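Local structure of putative dioxygenase (1H-3-hydroxy-4-oxoquinaldine 2,4-dioxygenase) (Mycobacteroides abscessus subsp. abscessus, 6RA3) at residues E146-D149 with G150-S154; M198-M201 with E202-E206; I250-P253 with Q254-A257. The protein cleaves the ring of the Pseudomonas quinolone signal PQS with dioxygen, releasing N-octanoylanthranilate and carbon monoxide, on an alpha/beta-hydrolase fold. One frame throughout, in Å; residues are numbered along the deposited sequence.

How the contacts relate
All three contacts are local, each within a helix or at one of its ends, and none touches another; the centres of contacts 1 and 2 lie about 31 Å apart. Contact 1 is the surface case, running along helix 144-156 with no buried residue, where polar groups add to the helical bonding. Contacts 2 and 3 are partly buried and sit at opposite kinds of helix end. Contact 2 closes helix 197-202 ahead of strand 209-214 and mixes a buried arginine and water with apolar packing. Contact 3 starts helix 253-266 after the short helix 248-251, with leucine and proline at the junction and packing onto the central sheet.

Contact 1 of 3, residues E146-D149 with G150-S154; sequences EGRD and GLVQS
Glu146 O takes the N-H of Gly150 at 3.0 Å, the first of four successive i to i+4 bonds along helix 144-156. This helix belongs to the region between strands 116-120 and 209-214, where alpha/beta hydrolases carry their cap; the Leu151 side chain is about 8 Å from those of substrate-binding His97 and active-site His246. Gly147 O accepts from Leu151 N, and Leu151 CG, beside the backbone N (chi1 -79°), comes within 3.6 Å of Gly147 O. Arg148 O receives the Val152 N-H, while Val152 CG2 closes on Arg148 O at 3.3 Å. Arg148 NH2 forms a long salt bridge of 3.5 Å to Asp149 OD1, and the arginine side chain packs on His19 of the second subunit. Asp149 O is the doubly used acceptor. Gln153 N bonds Asp149 O at 2.9 Å, and the glutamine chain, bent at chi2 (40°), folds back to place Gln153 NE2 2.7 Å from Asp149 O. The two donors come from opposite faces of the carbonyl plane, the amide one at a less straight N-H angle of 136°. A surface glutamine thus spends one N-H of its amide on its own helix, gripping one peptide oxygen twice and probably limiting the swing of its side chain.

Contact 2 of 3, residues M198-M201 with E202-E206; sequences MRRM and EALAE
Helix 197-202 runs out here: Glu202 N bonds Met198 O in the i to i+4 pattern, the Ala203 N-H is shared between Arg199 O and, weakly, Arg200 O, and Leu204 N turns back to Met201 O at 3.0 Å. That last donor stands well above the carbonyl plane, 61° out of it, as the chain leaves helical geometry at Leu204. The leucine side chain lies against the same carbonyl, with Leu204 CB 3.2 Å from Met201 O, and its CD1 packs loosely on Met201 CB. Its other methyl, CD2, sits over one face of the Arg200 guanidinium, 3.9 Å from NH1, the two side chains crossing at about a right angle. Arg200 starts with CG anti to the backbone N (chi1 -158°) and bends at chi2, which brings its head back alongside the helix end. The loop that follows leads to strand 209-214 of the alpha/beta-hydrolase sheet; Met201 and Leu204 both rest on Ile210 of that strand. A water at the guanidinium edge, in its plane, accepts from Arg200 NH1 at a short 2.5 Å and donates to Ala203 O at 2.9 Å, tying the buried arginine to a carbonyl beyond the helix. NH2 makes salt bridges to Glu104 and Asp107 of helix 99-109, and Trp194 adds a cation-pi contact. Glu202 CG, beside the backbone N, lies 3.2 Å from Met198 O.

Contact 3 of 3, residues I250-P253 with Q254-A257; sequences IELP and QQVA
Leu252 and Gln255 meet side chain to side chain at the start of helix 253-266, and the leucine can be followed outward. Its CB points toward segment 254-257, in the first turn of the helix, and CG stands beside the backbone N, anti to the carbonyl carbon (chi1 -63°). From there the two methyls part. Leu252 CD2 reaches the glutamine amide, 3.6 Å from Gln255 NE2 and 4.0 Å from its CD, whereas Leu252 CD1 comes no nearer than 4.2 Å to Gln255 OE1. This is van der Waals contact of an apolar branch with an amide, the two chains crossing obliquely. Gln255 comes to the meeting with its chain extended beyond CG, and both side chains also touch Leu241.

The backbone oxygen of Leu252 accepts from Val256 N at 3.0 Å, with an N-H angle of 163°. Val256 CG2 settles 3.5 Å from Leu252 O, and the valine also packs on Met118 and Leu120 of strand 116-120, where the new helix lies against the central sheet. One residue on, Pro253 O receives the Ala257 N-H at 2.9 Å, and Ala257 CB lies 3.3 Å from Pro253 O; Ala257 also touches Tyr44 and Leu45 of helix 42-48. Pro253, with no N-H of its own, costs the helix nothing at its first turn, where a backbone N-H would have no helical acceptor.

Leu252 is the first residue past helix 248-251 and occupies the N-cap position of the next, although its apolar side chain supplies no capping acceptor. A proline directly after the N-cap is a familiar way to begin a helix; here it opens the C-terminal helix of the alpha/beta-hydrolase fold, a few residues beyond the active-site His246.

Contact 1 of 3, residues E146-D149 with G150-S154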
loop_
_atom_site.group_PDB
_atom_site.type_symbol
_atom_site.label_atom_id
_atom_site.label_comp_id
_atom_site.label_asym_id
_atom_site.label_seq_id
_atom_site.Cartn_x
_atom_site.Cartn_y
_atom_site.Cartn_z
ATOM N N GLU A 146 25.986 15.508 -0.658
ATOM C CA GLU A 146 26.284 16.910 -0.388
ATOM C C GLU A 146 25.431 17.814 -1.259
ATOM O O GLU A 146 24.758 18.724 -0.762
ATOM C CB GLU A 146 27.769 17.199 -0.623
ATOM C CG GLU A 146 28.711 16.611 0.419
ATOM C CD GLU A 146 30.170 17.051 0.201
ATOM O OE1 GLU A 146 30.400 18.205 -0.234
ATOM O OE2 GLU A 146 31.087 16.239 0.459
ATOM N N GLY A 147 25.443 17.575 -2.569
ATOM C CA GLY A 147 24.618 18.362 -3.463
ATOM C C GLY A 147 23.147 18.305 -3.099
ATOM O O GLY A 147 22.434 19.306 -3.212
ATOM N N ARG A 148 22.669 17.137 -2.651
ATOM C CA ARG A 148 21.253 17.004 -2.314
ATOM C C ARG A 148 20.895 17.832 -1.081
ATOM O O ARG A 148 19.925 18.601 -1.105
ATOM C CB ARG A 148 20.888 15.538 -2.087
ATOM C CG ARG A 148 19.401 15.323 -1.828
ATOM C CD ARG A 148 19.118 13.956 -1.264
ATOM N NE ARG A 148 19.899 13.718 -0.055
ATOM C CZ ARG A 148 19.859 12.601 0.664
ATOM N NH1 ARG A 148 19.063 11.591 0.313
ATOM N NH2 ARG A 148 20.622 12.508 1.739
ATOM N N ASP A 149 21.646 17.664 0.020
ATOM C CA ASP A 149 21.399 18.470 1.219
ATOM C C ASP A 149 21.464 19.965 0.901
ATOM O O ASP A 149 20.698 20.760 1.453
ATOM C CB ASP A 149 22.408 18.126 2.320
ATOM C CG ASP A 149 22.413 16.652 2.693
ATOM O OD1 ASP A 149 21.559 15.871 2.200
ATOM O OD2 ASP A 149 23.301 16.271 3.490
ATOM N N GLY A 150 22.373 20.362 0.006
ATOM C CA GLY A 150 22.461 21.765 -0.377
ATOM C C GLY A 150 21.217 22.260 -1.097
ATOM O O GLY A 150 20.699 23.342 -0.795
ATOM N N LEU A 151 20.732 21.488 -2.080
ATOM C CA LEU A 151 19.513 21.880 -2.778
ATOM C C LEU A 151 18.335 21.929 -1.812
ATOM O O LEU A 151 17.528 22.865 -1.856
ATOM C CB LEU A 151 19.239 20.928 -3.951
ATOM C CG LEU A 151 20.066 21.188 -5.227
ATOM C CD1 LEU A 151 19.858 20.115 -6.297
ATOM C CD2 LEU A 151 19.784 22.588 -5.822
ATOM N N VAL A 152 18.272 20.968 -0.883
ATOM C CA VAL A 152 17.149 20.870 0.048
ATOM C C VAL A 152 17.123 22.057 1.006
ATOM O O VAL A 152 16.059 22.634 1.269
ATOM C CB VAL A 152 17.212 19.533 0.815
ATOM C CG1 VAL A 152 16.371 19.592 2.120
ATOM C CG2 VAL A 152 16.743 18.401 -0.083
ATOM N N GLN A 153 18.274 22.401 1.597
ATOM C CA GLN A 153 18.290 23.511 2.552
ATOM C C GLN A 153 17.809 24.811 1.906
ATOM O O GLN A 153 17.096 25.592 2.546
ATOM C CB GLN A 153 19.685 23.687 3.146
ATOM C CG GLN A 153 19.852 23.045 4.534
ATOM C CD GLN A 153 19.159 21.687 4.673
ATOM O OE1 GLN A 153 18.210 21.538 5.457
ATOM N NE2 GLN A 153 19.638 20.687 3.924
ATOM N N SER A 154 18.162 25.050 0.630
ATOM C CA SER A 154 17.674 26.254 -0.050
ATOM C C SER A 154 16.198 26.128 -0.445
ATOM O O SER A 154 15.496 27.142 -0.565
ATOM C CB SER A 154 18.551 26.574 -1.277
ATOM O OG SER A 154 18.393 25.653 -2.346
#

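Contact 2 of 3, residues M198-M201 with E202-E206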
loop_
_atom_site.group_PDB
_atom_site.type_symbol
_atom_site.label_atom_id
_atom_site.label_comp_id
_atom_site.label_asym_id
_atom_site.label_seq_id
_atom_site.Cartn_x
_atom_site.Cartn_y
_atom_site.Cartn_z
ATOM N N MET A 198 10.683 29.408 -20.472
ATOM C CA MET A 198 9.913 30.386 -21.242
ATOM C C MET A 198 10.200 30.259 -22.730
ATOM O O MET A 198 9.277 30.318 -23.557
ATOM C CB MET A 198 10.217 31.789 -20.750
ATOM C CG MET A 198 9.634 32.063 -19.370
ATOM S SD MET A 198 9.979 33.718 -18.766
ATOM C CE MET A 198 8.721 33.991 -17.498
ATOM N N ARG A 199 11.469 30.063 -23.094
ATOM C CA ARG A 199 11.790 29.815 -24.492
ATOM C C ARG A 199 11.181 28.500 -24.958
ATOM O O ARG A 199 10.673 28.402 -26.087
ATOM C CB ARG A 199 13.309 29.844 -24.696
ATOM C CG ARG A 199 13.881 31.268 -24.660
ATOM C CD ARG A 199 15.403 31.306 -24.771
ATOM N NE ARG A 199 15.894 30.838 -26.071
ATOM C CZ ARG A 199 15.816 31.532 -27.209
ATOM N NH1 ARG A 199 15.250 32.735 -27.226
ATOM N NH2 ARG A 199 16.295 31.019 -28.338
ATOM N N ARG A 200 11.191 27.476 -24.097
ATOM C CA ARG A 200 10.484 26.249 -24.454
ATOM C C ARG A 200 9.009 26.551 -24.732
ATOM O O ARG A 200 8.447 26.079 -25.731
ATOM C CB ARG A 200 10.647 25.188 -23.353
ATOM C CG ARG A 200 10.408 23.739 -23.846
ATOM C CD ARG A 200 8.914 23.370 -23.999
ATOM N NE ARG A 200 8.726 22.103 -24.719
ATOM C CZ ARG A 200 8.412 21.998 -26.009
ATOM N NH1 ARG A 200 8.213 23.086 -26.744
ATOM N NH2 ARG A 200 8.295 20.797 -26.567
ATOM N N MET A 201 8.379 27.377 -23.885
ATOM C CA MET A 201 6.956 27.707 -24.072
ATOM C C MET A 201 6.695 28.441 -25.389
ATOM O O MET A 201 5.686 28.175 -26.065
ATOM C CB MET A 201 6.451 28.555 -22.912
ATOM C CG MET A 201 6.436 27.821 -21.592
ATOM S SD MET A 201 5.617 28.745 -20.322
ATOM C CE MET A 201 6.820 29.139 -19.080
ATOM N N GLU A 202 7.571 29.393 -25.753
ATOM C CA GLU A 202 7.387 30.127 -27.001
ATOM C C GLU A 202 7.561 29.227 -28.215
ATOM O O GLU A 202 7.058 29.556 -29.300
ATOM C CB GLU A 202 8.355 31.311 -27.080
ATOM C CG GLU A 202 8.260 32.293 -25.904
ATOM C CD GLU A 202 9.178 33.513 -26.070
ATOM O OE1 GLU A 202 8.858 34.390 -26.899
ATOM O OE2 GLU A 202 10.217 33.596 -25.372
ATOM N N ALA A 203 8.238 28.091 -28.060
ATOM C CA ALA A 203 8.366 27.138 -29.150
ATOM C C ALA A 203 7.137 26.243 -29.317
ATOM O O ALA A 203 7.123 25.404 -30.228
ATOM C CB ALA A 203 9.608 26.281 -28.928
ATOM N N LEU A 204 6.107 26.394 -28.479
ATOM C CA LEU A 204 4.925 25.539 -28.580
ATOM C C LEU A 204 4.146 25.860 -29.842
ATOM O O LEU A 204 3.821 27.025 -30.097
ATOM C CB LEU A 204 4.026 25.726 -27.355
ATOM C CG LEU A 204 4.536 25.109 -26.052
ATOM C CD1 LEU A 204 3.794 25.681 -24.861
ATOM C CD2 LEU A 204 4.434 23.578 -26.106
ATOM N N ALA A 205 3.843 24.817 -30.627
ATOM C CA ALA A 205 3.004 24.925 -31.823
ATOM C C ALA A 205 1.763 25.788 -31.588
ATOM O O ALA A 205 1.648 26.886 -32.142
ATOM C CB ALA A 205 2.570 23.528 -32.302
ATOM N N GLU A 206 0.815 25.292 -30.791
ATOM C CA GLU A 206 -0.378 26.053 -30.419
ATOM C C GLU A 206 -0.435 26.132 -28.899
ATOM O O GLU A 206 -0.951 25.214 -28.241
ATOM C CB GLU A 206 -1.645 25.424 -31.006
ATOM C CG GLU A 206 -1.798 23.906 -30.848
ATOM C CD GLU A 206 -3.260 23.449 -30.919
ATOM O OE1 GLU A 206 -4.127 24.217 -31.404
ATOM O OE2 GLU A 206 -3.549 22.320 -30.473
HETATM O O HOH W 1 7.688 22.800 -29.182
#

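Contact 3 of 3, residues I250-P253 with Q254-A257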
loop_
_atom_site.group_PDB
_atom_site.type_symbol
_atom_site.label_atom_id
_atom_site.label_comp_id
_atom_site.label_asym_id
_atom_site.label_seq_id
_atom_site.Cartn_x
_atom_site.Cartn_y
_atom_site.Cartn_z
ATOM N N ILE A 250 2.607 21.875 -1.433
ATOM C CA ILE A 250 2.585 21.249 -0.117
ATOM C C ILE A 250 2.452 22.287 0.979
ATOM O O ILE A 250 1.810 22.041 2.001
ATOM C CB ILE A 250 3.853 20.391 0.118
ATOM C CG1 ILE A 250 4.075 19.400 -1.024
ATOM C CG2 ILE A 250 3.760 19.689 1.492
ATOM C CD1 ILE A 250 5.377 18.622 -0.912
ATOM N N GLU A 251 3.138 23.421 0.809
ATOM C CA GLU A 251 3.090 24.468 1.820
ATOM C C GLU A 251 1.734 25.161 1.812
ATOM O O GLU A 251 1.218 25.523 2.872
ATOM C CB GLU A 251 4.202 25.486 1.584
ATOM C CG GLU A 251 4.361 26.445 2.742
ATOM C CD GLU A 251 5.233 27.639 2.425
ATOM O OE1 GLU A 251 5.688 27.779 1.271
ATOM O OE2 GLU A 251 5.452 28.445 3.348
ATOM N N LEU A 252 1.150 25.340 0.625
ATOM C CA LEU A 252 -0.107 26.078 0.447
ATOM C C LEU A 252 -1.087 25.296 -0.426
ATOM O O LEU A 252 -1.491 25.753 -1.505
ATOM C CB LEU A 252 0.193 27.446 -0.162
ATOM C CG LEU A 252 1.045 28.306 0.764
ATOM C CD1 LEU A 252 1.582 29.486 -0.016
ATOM C CD2 LEU A 252 0.185 28.735 1.953
ATOM N N PRO A 253 -1.508 24.107 0.026
ATOM C CA PRO A 253 -2.316 23.242 -0.851
ATOM C C PRO A 253 -3.643 23.855 -1.282
ATOM O O PRO A 253 -3.997 23.765 -2.466
ATOM C CB PRO A 253 -2.517 21.978 0.007
ATOM C CG PRO A 253 -2.424 22.434 1.378
ATOM C CD PRO A 253 -1.366 23.534 1.374
ATOM N N GLN A 254 -4.399 24.479 -0.377
ATOM C CA GLN A 254 -5.694 25.021 -0.796
ATOM C C GLN A 254 -5.525 26.137 -1.829
ATOM O O GLN A 254 -6.207 26.165 -2.868
ATOM C CB GLN A 254 -6.466 25.530 0.419
ATOM C CG GLN A 254 -7.725 26.285 0.029
ATOM C CD GLN A 254 -8.856 26.055 1.002
ATOM O OE1 GLN A 254 -8.655 26.049 2.223
ATOM N NE2 GLN A 254 -10.062 25.849 0.467
ATOM N N GLN A 255 -4.601 27.064 -1.566
ATOM C CA GLN A 255 -4.389 28.168 -2.489
ATOM C C GLN A 255 -3.983 27.661 -3.863
ATOM O O GLN A 255 -4.499 28.131 -4.890
ATOM C CB GLN A 255 -3.338 29.118 -1.911
ATOM C CG GLN A 255 -3.699 29.606 -0.498
ATOM C CD GLN A 255 -2.753 30.680 0.045
ATOM O OE1 GLN A 255 -2.065 31.362 -0.720
ATOM N NE2 GLN A 255 -2.713 30.827 1.373
ATOM N N VAL A 256 -3.081 26.680 -3.914
ATOM C CA VAL A 256 -2.640 26.218 -5.220
ATOM C C VAL A 256 -3.766 25.468 -5.891
ATOM O O VAL A 256 -3.954 25.568 -7.114
ATOM C CB VAL A 256 -1.355 25.363 -5.121
ATOM C CG1 VAL A 256 -1.028 24.731 -6.478
ATOM C CG2 VAL A 256 -0.195 26.210 -4.680
ATOM N N ALA A 257 -4.538 24.704 -5.110
ATOM C CA ALA A 257 -5.669 23.992 -5.692
ATOM C C ALA A 257 -6.662 24.996 -6.259
ATOM O O ALA A 257 -7.099 24.889 -7.415
ATOM C CB ALA A 257 -6.316 23.090 -4.641
#